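CREG-like beta-barrel domain-containing protein (Agrobacterium tumefaciens, PDB 3DNH) is of unknown function but has a CREG-like beta-barrel related to the pyridoxamine 5'-phosphate oxidases, and therefore possibly binds a flavin. Local coordinates at residues 112-117 and 148-153; 31-36 and 232-237; 74-79 and 141-146; 180-185 and 219-224. One frame throughout, in Å; residues are numbered along the deposited sequence.

Contact 1 of 4, residues 112-117 and 148-153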
loop_
_atom_site.group_PDB
_atom_site.type_symbol
_atom_site.label_atom_id
_atom_site.label_comp_id
_atom_site.label_asym_id
_atom_site.label_seq_id
_atom_site.Cartn_x
_atom_site.Cartn_y
_atom_site.Cartn_z
ATOM N N ARG A 112 10.930 1.549 15.583
ATOM C CA ARG A 112 11.460 0.185 15.773
ATOM C C ARG A 112 10.365 -0.862 15.883
ATOM O O ARG A 112 9.290 -0.595 16.407
ATOM C CB ARG A 112 12.442 0.109 16.951
ATOM C CG ARG A 112 13.757 0.821 16.664
ATOM C CD ARG A 112 14.637 0.998 17.886
ATOM N NE ARG A 112 15.822 1.748 17.470
ATOM C CZ ARG A 112 16.889 1.223 16.861
ATOM N NH1 ARG A 112 17.878 2.028 16.481
ATOM N NH2 ARG A 112 16.982 -0.090 16.635
ATOM N N ALA A 113 10.627 -2.033 15.294
ATOM C CA ALA A 113 9.759 -3.187 15.405
ATOM C C ALA A 113 10.148 -3.936 16.664
ATOM O O ALA A 113 11.179 -4.647 16.678
ATOM C CB ALA A 113 9.948 -4.077 14.208
ATOM N N ASP A 114 9.334 -3.784 17.710
ATOM C CA ASP A 114 9.533 -4.454 18.966
ATOM C C ASP A 114 8.705 -5.734 18.959
ATOM O O ASP A 114 7.482 -5.711 18.799
ATOM C CB ASP A 114 9.048 -3.575 20.127
ATOM C CG ASP A 114 9.987 -2.430 20.453
ATOM O OD1 ASP A 114 11.214 -2.586 20.308
ATOM O OD2 ASP A 114 9.505 -1.352 20.883
ATOM N N ARG A 115 9.357 -6.849 19.209
ATOM C CA ARG A 115 8.645 -8.098 19.340
ATOM C C ARG A 115 7.726 -8.113 20.579
ATOM O O ARG A 115 8.147 -7.797 21.701
ATOM C CB ARG A 115 9.667 -9.223 19.366
ATOM C CG ARG A 115 9.101 -10.516 18.919
ATOM C CD ARG A 115 9.249 -10.762 17.428
ATOM N NE ARG A 115 9.198 -12.208 17.339
ATOM C CZ ARG A 115 10.265 -12.996 17.338
ATOM N NH1 ARG A 115 11.481 -12.478 17.329
ATOM N NH2 ARG A 115 10.108 -14.306 17.316
ATOM N N ILE A 116 6.449 -8.418 20.358
ATOM C CA ILE A 116 5.509 -8.568 21.448
ATOM C C ILE A 116 5.853 -9.850 22.242
ATOM O O ILE A 116 5.954 -10.927 21.648
ATOM C CB ILE A 116 4.061 -8.576 20.917
ATOM C CG1 ILE A 116 3.686 -7.170 20.381
ATOM C CG2 ILE A 116 3.069 -9.020 22.001
ATOM C CD1 ILE A 116 2.295 -7.059 19.809
ATOM N N GLY A 117 6.078 -9.714 23.555
ATOM C CA GLY A 117 6.391 -10.847 24.456
ATOM C C GLY A 117 5.299 -11.919 24.557
ATOM O O GLY A 117 4.125 -11.618 24.357
ATOM N N ARG A 148 5.092 -4.878 17.681
ATOM C CA ARG A 148 4.444 -3.563 17.658
ATOM C C ARG A 148 5.435 -2.481 17.246
ATOM O O ARG A 148 6.665 -2.608 17.443
ATOM C CB ARG A 148 3.666 -3.238 18.971
ATOM C CG ARG A 148 4.512 -3.273 20.188
ATOM C CD ARG A 148 3.807 -2.709 21.442
ATOM N NE ARG A 148 2.745 -3.560 21.944
ATOM C CZ ARG A 148 2.901 -4.525 22.858
ATOM N NH1 ARG A 148 4.090 -4.811 23.385
ATOM N NH2 ARG A 148 1.855 -5.237 23.233
ATOM N N LEU A 149 4.893 -1.453 16.612
ATOM C CA LEU A 149 5.692 -0.340 16.165
ATOM C C LEU A 149 5.977 0.544 17.365
ATOM O O LEU A 149 5.047 0.972 18.060
ATOM C CB LEU A 149 4.968 0.446 15.054
ATOM C CG LEU A 149 5.695 1.719 14.602
ATOM C CD1 LEU A 149 7.077 1.442 14.035
ATOM C CD2 LEU A 149 4.824 2.465 13.598
ATOM N N ARG A 150 7.263 0.788 17.613
ATOM C CA ARG A 150 7.664 1.852 18.507
ATOM C C ARG A 150 7.903 3.084 17.645
ATOM O O ARG A 150 8.925 3.173 16.983
ATOM C CB ARG A 150 8.959 1.483 19.224
ATOM C CG ARG A 150 9.204 2.329 20.446
ATOM C CD ARG A 150 10.601 2.200 21.032
ATOM N NE ARG A 150 11.233 0.889 20.859
ATOM C CZ ARG A 150 12.539 0.671 20.996
ATOM N NH1 ARG A 150 13.346 1.666 21.307
ATOM N NH2 ARG A 150 13.056 -0.540 20.825
ATOM N N THR A 151 6.964 4.023 17.639
ATOM C CA THR A 151 7.020 5.154 16.696
ATOM C C THR A 151 8.033 6.175 17.202
ATOM O O THR A 151 7.968 6.587 18.380
ATOM C CB THR A 151 5.636 5.818 16.531
ATOM O OG1 THR A 151 4.741 4.889 15.885
ATOM C CG2 THR A 151 5.729 7.075 15.666
ATOM N N GLU A 152 8.957 6.588 16.322
ATOM C CA GLU A 152 9.945 7.582 16.674
ATOM C C GLU A 152 9.817 8.853 15.838
ATOM O O GLU A 152 10.348 9.894 16.203
ATOM C CB GLU A 152 11.370 7.008 16.553
ATOM C CG GLU A 152 11.601 5.814 17.430
ATOM C CD GLU A 152 12.988 5.274 17.311
ATOM O OE1 GLU A 152 13.280 4.543 16.351
ATOM O OE2 GLU A 152 13.795 5.565 18.201
ATOM N N GLY A 153 9.113 8.777 14.719
ATOM C CA GLY A 153 8.976 9.943 13.862
ATOM C C GLY A 153 7.784 9.754 12.985
ATOM O O GLY A 153 7.409 8.608 12.668
HETATM O O HOH W 1 16.111 3.981 18.346
#
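Arg-112 O takes the N-H of Arg-150 N at 2.7 Å, almost straight (174°). Arg-112 N returns the bond to Arg-150 O, and two residues on Asp-114 and Arg-148 form the same two-bond pair. Side chains of these residues share one face of the sheet; Ala-113 and Leu-149 are buried on the other. With CG opposite its backbone N (chi1 -163°) and the chain bent at chi3, Arg-150 turns the side of its guanidinium to the carboxylate: Arg-150 NH2 donates to Asp-114 OD1 at 2.8 Å and NE to Asp-114 OD2 at 2.8 Å, each oxygen using its syn lone pair. The two flat groups are 15° from coplanar, so two bonds fix the rotation of both. Arg-112 lies alongside, its CD 3.4 Å above the Arg-150 guanidinium plane. Its NE makes a long salt bridge to Glu-152 OE1 (3.9 Å), an oxygen also bonded to Tyr-53 of the second subunit. Ile-116 CG1 sits over the centre of the Arg-148 guanidinium, 3.7 Å from Arg-148 CZ, while Arg-148 NH2 makes salt bridges to Glu-64 and Glu-120. Glu-152 and Gly-153 both face Val-110, a classic beta bulge, in this antiparallel pairing of neighbouring strands of a closed, six-stranded barrel.

Contact 2 of 4, residues 31-36 and 232-237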
loop_
_atom_site.group_PDB
_atom_site.type_symbol
_atom_site.label_atom_id
_atom_site.label_comp_id
_atom_site.label_asym_id
_atom_site.label_seq_id
_atom_site.Cartn_x
_atom_site.Cartn_y
_atom_site.Cartn_z
ATOM N N VAL A 31 -6.353 14.440 11.171
ATOM C CA VAL A 31 -6.289 13.622 9.950
ATOM C C VAL A 31 -5.362 12.409 10.137
ATOM O O VAL A 31 -5.682 11.282 9.724
ATOM C CB VAL A 31 -5.823 14.470 8.715
ATOM C CG1 VAL A 31 -5.496 13.578 7.537
ATOM C CG2 VAL A 31 -6.882 15.478 8.315
ATOM N N ALA A 32 -4.201 12.642 10.761
ATOM C CA ALA A 32 -3.263 11.574 11.091
ATOM C C ALA A 32 -3.839 10.480 11.991
ATOM O O ALA A 32 -3.658 9.308 11.711
ATOM C CB ALA A 32 -1.977 12.165 11.735
ATOM N N ARG A 33 -4.516 10.868 13.065
ATOM C CA ARG A 33 -5.076 9.919 14.022
ATOM C C ARG A 33 -6.211 9.137 13.382
ATOM O O ARG A 33 -6.422 7.970 13.699
ATOM C CB ARG A 33 -5.501 10.623 15.323
ATOM C CG ARG A 33 -4.296 10.890 16.230
ATOM C CD ARG A 33 -4.690 11.544 17.558
ATOM N NE ARG A 33 -5.220 10.534 18.475
ATOM C CZ ARG A 33 -5.993 10.834 19.499
ATOM N NH1 ARG A 33 -6.267 12.108 19.725
ATOM N NH2 ARG A 33 -6.460 9.872 20.303
ATOM N N ASP A 34 -6.904 9.765 12.448
ATOM C CA ASP A 34 -7.968 9.093 11.708
ATOM C C ASP A 34 -7.410 8.054 10.770
ATOM O O ASP A 34 -7.913 6.939 10.724
ATOM C CB ASP A 34 -8.820 10.084 10.918
ATOM C CG ASP A 34 -10.244 9.602 10.743
ATOM O OD1 ASP A 34 -10.874 9.202 11.760
ATOM O OD2 ASP A 34 -10.746 9.644 9.595
ATOM N N VAL A 35 -6.348 8.396 10.048
ATOM C CA VAL A 35 -5.660 7.407 9.181
ATOM C C VAL A 35 -5.099 6.279 10.019
ATOM O O VAL A 35 -5.113 5.092 9.613
ATOM C CB VAL A 35 -4.488 8.055 8.381
ATOM C CG1 VAL A 35 -3.739 7.003 7.560
ATOM C CG2 VAL A 35 -5.023 9.148 7.455
ATOM N N LEU A 36 -4.538 6.648 11.169
ATOM C CA LEU A 36 -3.991 5.672 12.071
ATOM C C LEU A 36 -5.025 4.605 12.445
ATOM O O LEU A 36 -4.721 3.387 12.411
ATOM C CB LEU A 36 -3.449 6.320 13.330
ATOM C CG LEU A 36 -2.944 5.408 14.450
ATOM C CD1 LEU A 36 -1.663 4.686 14.107
ATOM C CD2 LEU A 36 -2.767 6.320 15.694
ATOM N N LEU A 232 -13.069 0.019 7.963
ATOM C CA LEU A 232 -12.793 0.378 9.360
ATOM C C LEU A 232 -13.366 1.775 9.582
ATOM O O LEU A 232 -13.340 2.613 8.648
ATOM C CB LEU A 232 -11.267 0.392 9.669
ATOM C CG LEU A 232 -10.447 -0.892 9.467
ATOM C CD1 LEU A 232 -8.953 -0.615 9.661
ATOM C CD2 LEU A 232 -10.925 -2.045 10.373
ATOM N N ALA A 233 -13.835 2.023 10.806
ATOM C CA ALA A 233 -14.352 3.333 11.212
ATOM C C ALA A 233 -13.827 3.716 12.595
ATOM O O ALA A 233 -13.432 2.828 13.414
ATOM C CB ALA A 233 -15.903 3.341 11.212
ATOM N N ARG A 234 -13.759 5.030 12.830
ATOM C CA ARG A 234 -13.502 5.563 14.162
ATOM C C ARG A 234 -14.495 6.678 14.473
ATOM O O ARG A 234 -14.553 7.688 13.761
ATOM C CB ARG A 234 -12.052 6.075 14.345
ATOM C CG ARG A 234 -11.861 6.545 15.794
ATOM C CD ARG A 234 -10.482 6.886 16.121
ATOM N NE ARG A 234 -10.281 7.402 17.480
ATOM C CZ ARG A 234 -10.291 6.711 18.631
ATOM N NH1 ARG A 234 -10.561 5.395 18.680
ATOM N NH2 ARG A 234 -10.007 7.376 19.767
ATOM N N LEU A 235 -15.257 6.498 15.542
ATOM C CA LEU A 235 -16.199 7.549 16.023
ATOM C C LEU A 235 -15.501 8.342 17.118
ATOM O O LEU A 235 -15.143 7.766 18.130
ATOM C CB LEU A 235 -17.500 6.932 16.563
ATOM C CG LEU A 235 -18.661 7.859 17.042
ATOM C CD1 LEU A 235 -19.089 8.809 15.982
ATOM C CD2 LEU A 235 -19.882 7.020 17.511
ATOM N N TRP A 236 -15.320 9.659 16.924
ATOM C CA TRP A 236 -14.705 10.490 17.945
ATOM C C TRP A 236 -15.701 11.061 18.915
ATOM O O TRP A 236 -16.749 11.586 18.508
ATOM C CB TRP A 236 -13.903 11.626 17.315
ATOM C CG TRP A 236 -12.766 11.095 16.459
ATOM C CD1 TRP A 236 -12.838 10.698 15.134
ATOM C CD2 TRP A 236 -11.410 10.888 16.864
ATOM N NE1 TRP A 236 -11.600 10.301 14.680
ATOM C CE2 TRP A 236 -10.703 10.387 15.719
ATOM C CE3 TRP A 236 -10.709 11.084 18.068
ATOM C CZ2 TRP A 236 -9.328 10.074 15.755
ATOM C CZ3 TRP A 236 -9.307 10.774 18.103
ATOM C CH2 TRP A 236 -8.652 10.277 16.960
ATOM N N PHE A 237 -15.391 10.965 20.207
ATOM C CA PHE A 237 -16.255 11.597 21.223
ATOM C C PHE A 237 -16.161 13.100 21.103
ATOM O O PHE A 237 -15.103 13.626 20.689
ATOM C CB PHE A 237 -15.848 11.156 22.626
ATOM C CG PHE A 237 -16.010 9.670 22.872
ATOM C CD1 PHE A 237 -17.152 8.984 22.390
ATOM C CD2 PHE A 237 -15.041 8.962 23.596
ATOM C CE1 PHE A 237 -17.338 7.662 22.619
ATOM C CE2 PHE A 237 -15.213 7.580 23.841
ATOM C CZ PHE A 237 -16.341 6.933 23.353
#
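Arg-33, on helix 28-38, meets Trp-236 on an outer strand of the small three-stranded antiparallel sheet, so the contact joins that sheet to a helix that also packs on barrel strand 106-115. The arginine begins with CB 3.6 Å from Trp-236 CH2. The chain then runs extended through CG and bends at chi3 (79°), which brings the polar end back to the indole. Arg-33 NE lies near the ring plane at the rim, 3.8 Å from Trp-236 CH2, and Arg-33 CZ stands 3.6 Å from Trp-236 CZ3. Guanidinium and ring planes are 85° apart: the six-membered ring pushes its edge into the centre of a guanidinium face. At the tip, NH2 bridges to Asp-222 and also bonds to Thr-174. In one of the two conformers deposited for Asp-34, Trp-236 NE1 donates to Asp-34 OD1 at 3.2 Å, with the oxygen in the ring plane but the donor well out of the carboxylate plane; the bond is doubtful for the other conformer. Arg-33 NH2 comes within 4.4 Å of Arg-234 NH2, but Arg-234 has its own carboxylates, Asp-220 and Asp-225, which probably offset the like charges. Arg-234 also covers one face of the indole, its NE 3.2 Å above the Trp-236 plane.

Contact 3 of 4, residues 74-79 and 141-146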
loop_
_atom_site.group_PDB
_atom_site.type_symbol
_atom_site.label_atom_id
_atom_site.label_comp_id
_atom_site.label_asym_id
_atom_site.label_seq_id
_atom_site.Cartn_x
_atom_site.Cartn_y
_atom_site.Cartn_z
ATOM N N ALA A 74 4.958 -13.827 9.167
ATOM C CA ALA A 74 5.405 -15.234 9.182
ATOM C C ALA A 74 6.918 -15.242 9.417
ATOM O O ALA A 74 7.616 -14.422 8.835
ATOM C CB ALA A 74 5.071 -15.893 7.866
ATOM N N GLY A 75 7.425 -16.146 10.260
ATOM C CA GLY A 75 8.865 -16.170 10.587
ATOM C C GLY A 75 9.823 -16.467 9.436
ATOM O O GLY A 75 10.974 -15.990 9.410
ATOM N N LEU A 76 9.375 -17.267 8.473
ATOM C CA LEU A 76 10.272 -17.654 7.375
ATOM C C LEU A 76 10.298 -16.639 6.204
ATOM O O LEU A 76 10.556 -16.999 5.068
ATOM C CB LEU A 76 9.952 -19.088 6.917
ATOM C CG LEU A 76 9.881 -20.169 8.012
ATOM C CD1 LEU A 76 9.875 -21.589 7.393
ATOM C CD2 LEU A 76 11.023 -20.056 9.065
ATOM N N THR A 77 10.017 -15.373 6.497
ATOM C CA THR A 77 9.995 -14.343 5.463
ATOM C C THR A 77 11.217 -13.414 5.552
ATOM O O THR A 77 11.849 -13.256 6.620
ATOM C CB THR A 77 8.700 -13.518 5.463
ATOM O OG1 THR A 77 8.632 -12.713 6.652
ATOM C CG2 THR A 77 7.459 -14.424 5.332
ATOM N N LEU A 78 11.551 -12.828 4.410
ATOM C CA LEU A 78 12.626 -11.862 4.324
ATOM C C LEU A 78 12.465 -10.691 5.298
ATOM O O LEU A 78 13.423 -10.322 5.965
ATOM C CB LEU A 78 12.718 -11.343 2.895
ATOM C CG LEU A 78 13.716 -11.928 1.881
ATOM C CD1 LEU A 78 14.702 -12.951 2.450
ATOM C CD2 LEU A 78 13.030 -12.459 0.624
ATOM N N HIS A 79 11.271 -10.092 5.381
ATOM C CA HIS A 79 11.125 -8.953 6.291
ATOM C C HIS A 79 11.296 -9.386 7.755
ATOM O O HIS A 79 11.972 -8.709 8.504
ATOM C CB HIS A 79 9.829 -8.155 6.072
ATOM C CG HIS A 79 8.599 -9.002 5.993
ATOM N ND1 HIS A 79 8.393 -9.930 4.991
ATOM C CD2 HIS A 79 7.489 -9.031 6.767
ATOM C CE1 HIS A 79 7.217 -10.509 5.164
ATOM N NE2 HIS A 79 6.647 -9.985 6.237
ATOM N N LEU A 141 -0.576 -21.131 11.523
ATOM C CA LEU A 141 0.540 -21.747 10.806
ATOM C C LEU A 141 1.839 -21.583 11.598
ATOM O O LEU A 141 1.967 -20.622 12.346
ATOM C CB LEU A 141 0.665 -21.147 9.396
ATOM C CG LEU A 141 -0.400 -21.644 8.394
ATOM C CD1 LEU A 141 -0.507 -20.744 7.141
ATOM C CD2 LEU A 141 -0.167 -23.112 8.022
ATOM N N PRO A 142 2.796 -22.522 11.453
ATOM C CA PRO A 142 4.110 -22.411 12.108
ATOM C C PRO A 142 4.805 -21.027 12.065
ATOM O O PRO A 142 4.588 -20.252 11.148
ATOM C CB PRO A 142 4.953 -23.481 11.374
ATOM C CG PRO A 142 3.943 -24.564 11.095
ATOM C CD PRO A 142 2.685 -23.789 10.695
ATOM N N ASP A 143 5.600 -20.757 13.108
ATOM C CA ASP A 143 6.468 -19.575 13.289
ATOM C C ASP A 143 5.829 -18.191 13.141
ATOM O O ASP A 143 6.479 -17.262 12.704
ATOM C CB ASP A 143 7.786 -19.679 12.491
ATOM C CG ASP A 143 8.925 -18.802 13.103
ATOM O OD1 ASP A 143 8.640 -17.960 14.004
ATOM O OD2 ASP A 143 10.105 -18.943 12.698
ATOM N N THR A 144 4.572 -18.049 13.549
ATOM C CA THR A 144 3.916 -16.736 13.512
ATOM C C THR A 144 4.698 -15.803 14.455
ATOM O O THR A 144 5.033 -16.198 15.576
ATOM C CB THR A 144 2.371 -16.798 13.866
ATOM O OG1 THR A 144 2.153 -16.928 15.281
ATOM C CG2 THR A 144 1.674 -17.939 13.188
ATOM N N ARG A 145 5.028 -14.600 13.979
ATOM C CA ARG A 145 5.742 -13.572 14.780
ATOM C C ARG A 145 4.912 -12.294 14.916
ATOM O O ARG A 145 4.306 -11.836 13.961
ATOM C CB ARG A 145 7.104 -13.234 14.179
ATOM C CG ARG A 145 8.101 -14.382 14.260
ATOM C CD ARG A 145 9.519 -13.941 14.046
ATOM N NE ARG A 145 10.363 -15.128 13.950
ATOM C CZ ARG A 145 11.576 -15.147 13.409
ATOM N NH1 ARG A 145 12.113 -14.031 12.927
ATOM N NH2 ARG A 145 12.250 -16.286 13.351
ATOM N N LEU A 146 4.923 -11.719 16.104
ATOM C CA LEU A 146 4.060 -10.598 16.438
ATOM C C LEU A 146 4.911 -9.389 16.867
ATOM O O LEU A 146 5.780 -9.520 17.722
ATOM C CB LEU A 146 3.209 -11.055 17.593
ATOM C CG LEU A 146 1.795 -10.570 17.796
ATOM C CD1 LEU A 146 1.233 -9.815 16.597
ATOM C CD2 LEU A 146 0.988 -11.832 18.140
#
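Ala-74 and Thr-144 face each other as an antiparallel, non-hydrogen-bonded pair, their CA atoms 4.8 Å apart, where two neighbouring barrel strands, 69-74 and 144-157, have their ends. Beyond the pair the backbones stay together for one more residue: Gly-75 N reaches Asp-143 O at 2.8 Å, a weak bond because the hydrogen is well off the line (130°). The chain then folds away in a type I beta turn from Ala-74 to Thr-77 that leads into helix 78-85, while Asp-143 takes a left-handed backbone conformation just before its strand begins.

Gly-75, lacking a side chain, lets two groups close on its CA. Asp-143 CG comes to 3.6 Å from Gly-75 CA, carried there by a chi1 of -156° that sets it opposite the backbone N. Arg-145 lays one face of its guanidinium against the same CA, which stands 3.8 Å above the plane and toward the rim. The two charged groups also form a salt bridge whose hydrogen bond, Arg-145 NE to Asp-143 OD1 at 3.3 Å, is weak. The Leu-76 and Asp-143 side chains cross at about a right angle, Leu-76 CD2 touching Asp-143 OD2. Thr-77 is the N-cap of the helix, and its OG1 weakly takes the N-H of Ala-80; Thr-77 OG1 also donates to Ala-74 O at 3.0 Å, in the carbonyl plane, and hangs over the rim of one face of the His-79 ring.

Contact 4 of 4, residues 180-185 and 219-224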
loop_
_atom_site.group_PDB
_atom_site.type_symbol
_atom_site.label_atom_id
_atom_site.label_comp_id
_atom_site.label_asym_id
_atom_site.label_seq_id
_atom_site.Cartn_x
_atom_site.Cartn_y
_atom_site.Cartn_z
ATOM N N GLU A 180 -8.516 4.835 33.827
ATOM C CA GLU A 180 -8.471 3.413 34.216
ATOM C C GLU A 180 -9.846 2.782 34.416
ATOM O O GLU A 180 -10.032 1.625 34.063
ATOM C CB GLU A 180 -7.582 3.154 35.441
ATOM C CG GLU A 180 -7.358 4.337 36.362
ATOM C CD GLU A 180 -6.471 5.402 35.738
ATOM O OE1 GLU A 180 -6.990 6.498 35.479
ATOM O OE2 GLU A 180 -5.272 5.149 35.492
ATOM N N GLU A 181 -10.809 3.535 34.969
ATOM C CA GLU A 181 -12.185 3.032 35.117
ATOM C C GLU A 181 -12.832 2.621 33.785
ATOM O O GLU A 181 -13.392 1.514 33.675
ATOM C CB GLU A 181 -13.080 4.028 35.884
ATOM C CG GLU A 181 -14.538 3.975 35.389
ATOM C CD GLU A 181 -15.587 4.227 36.454
ATOM O OE1 GLU A 181 -15.209 4.598 37.591
ATOM O OE2 GLU A 181 -16.791 4.044 36.144
ATOM N N LEU A 182 -12.772 3.497 32.775
ATOM C CA LEU A 182 -13.247 3.157 31.409
ATOM C C LEU A 182 -12.519 1.945 30.826
ATOM O O LEU A 182 -13.121 1.053 30.220
ATOM C CB LEU A 182 -12.987 4.338 30.466
ATOM C CG LEU A 182 -13.368 4.113 29.004
ATOM C CD1 LEU A 182 -14.885 4.074 28.842
ATOM C CD2 LEU A 182 -12.767 5.205 28.105
HETATM N N MSE A 183 -11.203 1.949 30.985
HETATM C CA MSE A 183 -10.364 0.911 30.386
HETATM C C MSE A 183 -10.614 -0.433 31.079
HETATM O O MSE A 183 -10.595 -1.470 30.426
HETATM C CB MSE A 183 -8.881 1.336 30.433
HETATM C CG MSE A 183 -8.564 2.642 29.618
HETATM SE SE MSE A 183 -9.542 2.803 27.862
HETATM C CE MSE A 183 -8.845 1.271 26.879
ATOM N N ALA A 184 -10.865 -0.404 32.394
ATOM C CA ALA A 184 -11.288 -1.606 33.116
ATOM C C ALA A 184 -12.640 -2.145 32.591
ATOM O O ALA A 184 -12.918 -3.334 32.711
ATOM C CB ALA A 184 -11.342 -1.351 34.628
ATOM N N ALA A 185 -13.446 -1.296 31.974
ATOM C CA ALA A 185 -14.784 -1.718 31.452
ATOM C C ALA A 185 -14.871 -1.815 29.935
ATOM O O ALA A 185 -15.891 -2.281 29.388
ATOM C CB ALA A 185 -15.871 -0.800 31.969
ATOM N N ILE A 219 -12.747 0.531 22.572
ATOM C CA ILE A 219 -13.236 1.806 23.150
ATOM C C ILE A 219 -12.078 2.430 23.904
ATOM O O ILE A 219 -11.374 1.727 24.626
ATOM C CB ILE A 219 -14.406 1.581 24.133
ATOM C CG1 ILE A 219 -15.581 0.867 23.404
ATOM C CG2 ILE A 219 -14.800 2.912 24.825
ATOM C CD1 ILE A 219 -16.627 0.258 24.312
ATOM N N ASP A 220 -11.871 3.734 23.716
ATOM C CA ASP A 220 -10.780 4.441 24.414
ATOM C C ASP A 220 -11.282 5.823 24.863
ATOM O O ASP A 220 -12.414 6.218 24.532
ATOM C CB ASP A 220 -9.475 4.455 23.551
ATOM C CG ASP A 220 -9.643 5.202 22.213
ATOM O OD1 ASP A 220 -9.882 6.442 22.243
ATOM O OD2 ASP A 220 -9.541 4.571 21.123
ATOM N N PRO A 221 -10.483 6.552 25.649
ATOM C CA PRO A 221 -11.023 7.846 26.082
ATOM C C PRO A 221 -11.455 8.838 24.983
ATOM O O PRO A 221 -12.267 9.746 25.252
ATOM C CB PRO A 221 -9.858 8.439 26.908
ATOM C CG PRO A 221 -9.165 7.240 27.446
ATOM C CD PRO A 221 -9.176 6.262 26.286
ATOM N N ASP A 222 -10.912 8.695 23.786
ATOM C CA ASP A 222 -11.159 9.665 22.707
ATOM C C ASP A 222 -12.207 9.185 21.682
ATOM O O ASP A 222 -12.752 9.985 20.881
ATOM C CB ASP A 222 -9.837 9.995 21.987
ATOM C CG ASP A 222 -8.892 10.825 22.847
ATOM O OD1 ASP A 222 -9.352 11.466 23.821
ATOM O OD2 ASP A 222 -7.680 10.823 22.544
ATOM N N GLY A 223 -12.535 7.905 21.748
ATOM C CA GLY A 223 -13.572 7.365 20.861
ATOM C C GLY A 223 -13.575 5.857 20.719
ATOM O O GLY A 223 -13.066 5.146 21.581
ATOM N N ILE A 224 -14.121 5.380 19.600
ATOM C CA ILE A 224 -14.471 3.986 19.448
ATOM C C ILE A 224 -14.028 3.539 18.063
ATOM O O ILE A 224 -14.371 4.192 17.049
ATOM C CB ILE A 224 -16.044 3.759 19.559
ATOM C CG1 ILE A 224 -16.616 4.277 20.899
ATOM C CG2 ILE A 224 -16.376 2.217 19.302
ATOM C CD1 ILE A 224 -18.201 4.430 20.938
#
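Leu-182 and Met-183, neighbours on helix 180-194, divide the tip of a beta hairpin between them. Leu-182 comes in branch first and about square to Ile-219. Its CG stands opposite the backbone N (chi1 177°), which sends the two methyls out from the helix: CD1 meets Ile-219 CG2 at 4.2 Å, and CD2 rests on the peptide link between Asp-220 and Pro-221, 3.6 Å from Pro-221 N. Met-183, modelled as selenomethionine, starts off to one side and curls back through bends at chi2 (-39°) and chi3 (-63°). The Met-183 side chain thereby crosses Pro-221 at about a right angle, SE 3.8 Å from Pro-221 CD, and the terminal methyl continues past the strand until CE is 3.4 Å from Ile-219 O. These are van der Waals contacts, with apolar side chains on one hand and the hairpin backbone on the other.

The hairpin holds its own shape. Asp-220 N donates to Gly-223 O at 2.8 Å across a two-residue turn, and Asp-220 OD1 takes Asp-222 N at 2.9 Å on its anti lone pair, an Asx turn. That oxygen also receives Arg-234 from strand 232-236. Around the contact, Phe-247 of helix 244-254 touches both Leu-182 and Ile-219, Pro-65 meets Met-183, and Leu-176 and Ala-179 pack on Pro-221, so helix 180-194 and helix 244-254 together cover the end of the strand 215-220 and 223-227 hairpin.

From the N terminus, residues 31-36 open the longest loop, which contact 2 shuts only at 232-237; the other three contacts all form within it. Segment 74-79 comes next, then 112-117; 141-146 completes contact 3 before 148-153 completes contact 1, so these two cross. They meet where Ile-116 N lies 2.9 Å from Leu-146 O, tying strand 144-157 to strand 106-115 (contact 1) and to the end of strand 69-74 (contact 3). Contact 4 follows in series, tying helix 180-194 to the hairpin of the small sheet. Contacts 2 and 4 join through two salt bridges: Arg-234 to Asp-220 within the small sheet, and Arg-33 to Asp-222, which links its hairpin turn to helix 28-38.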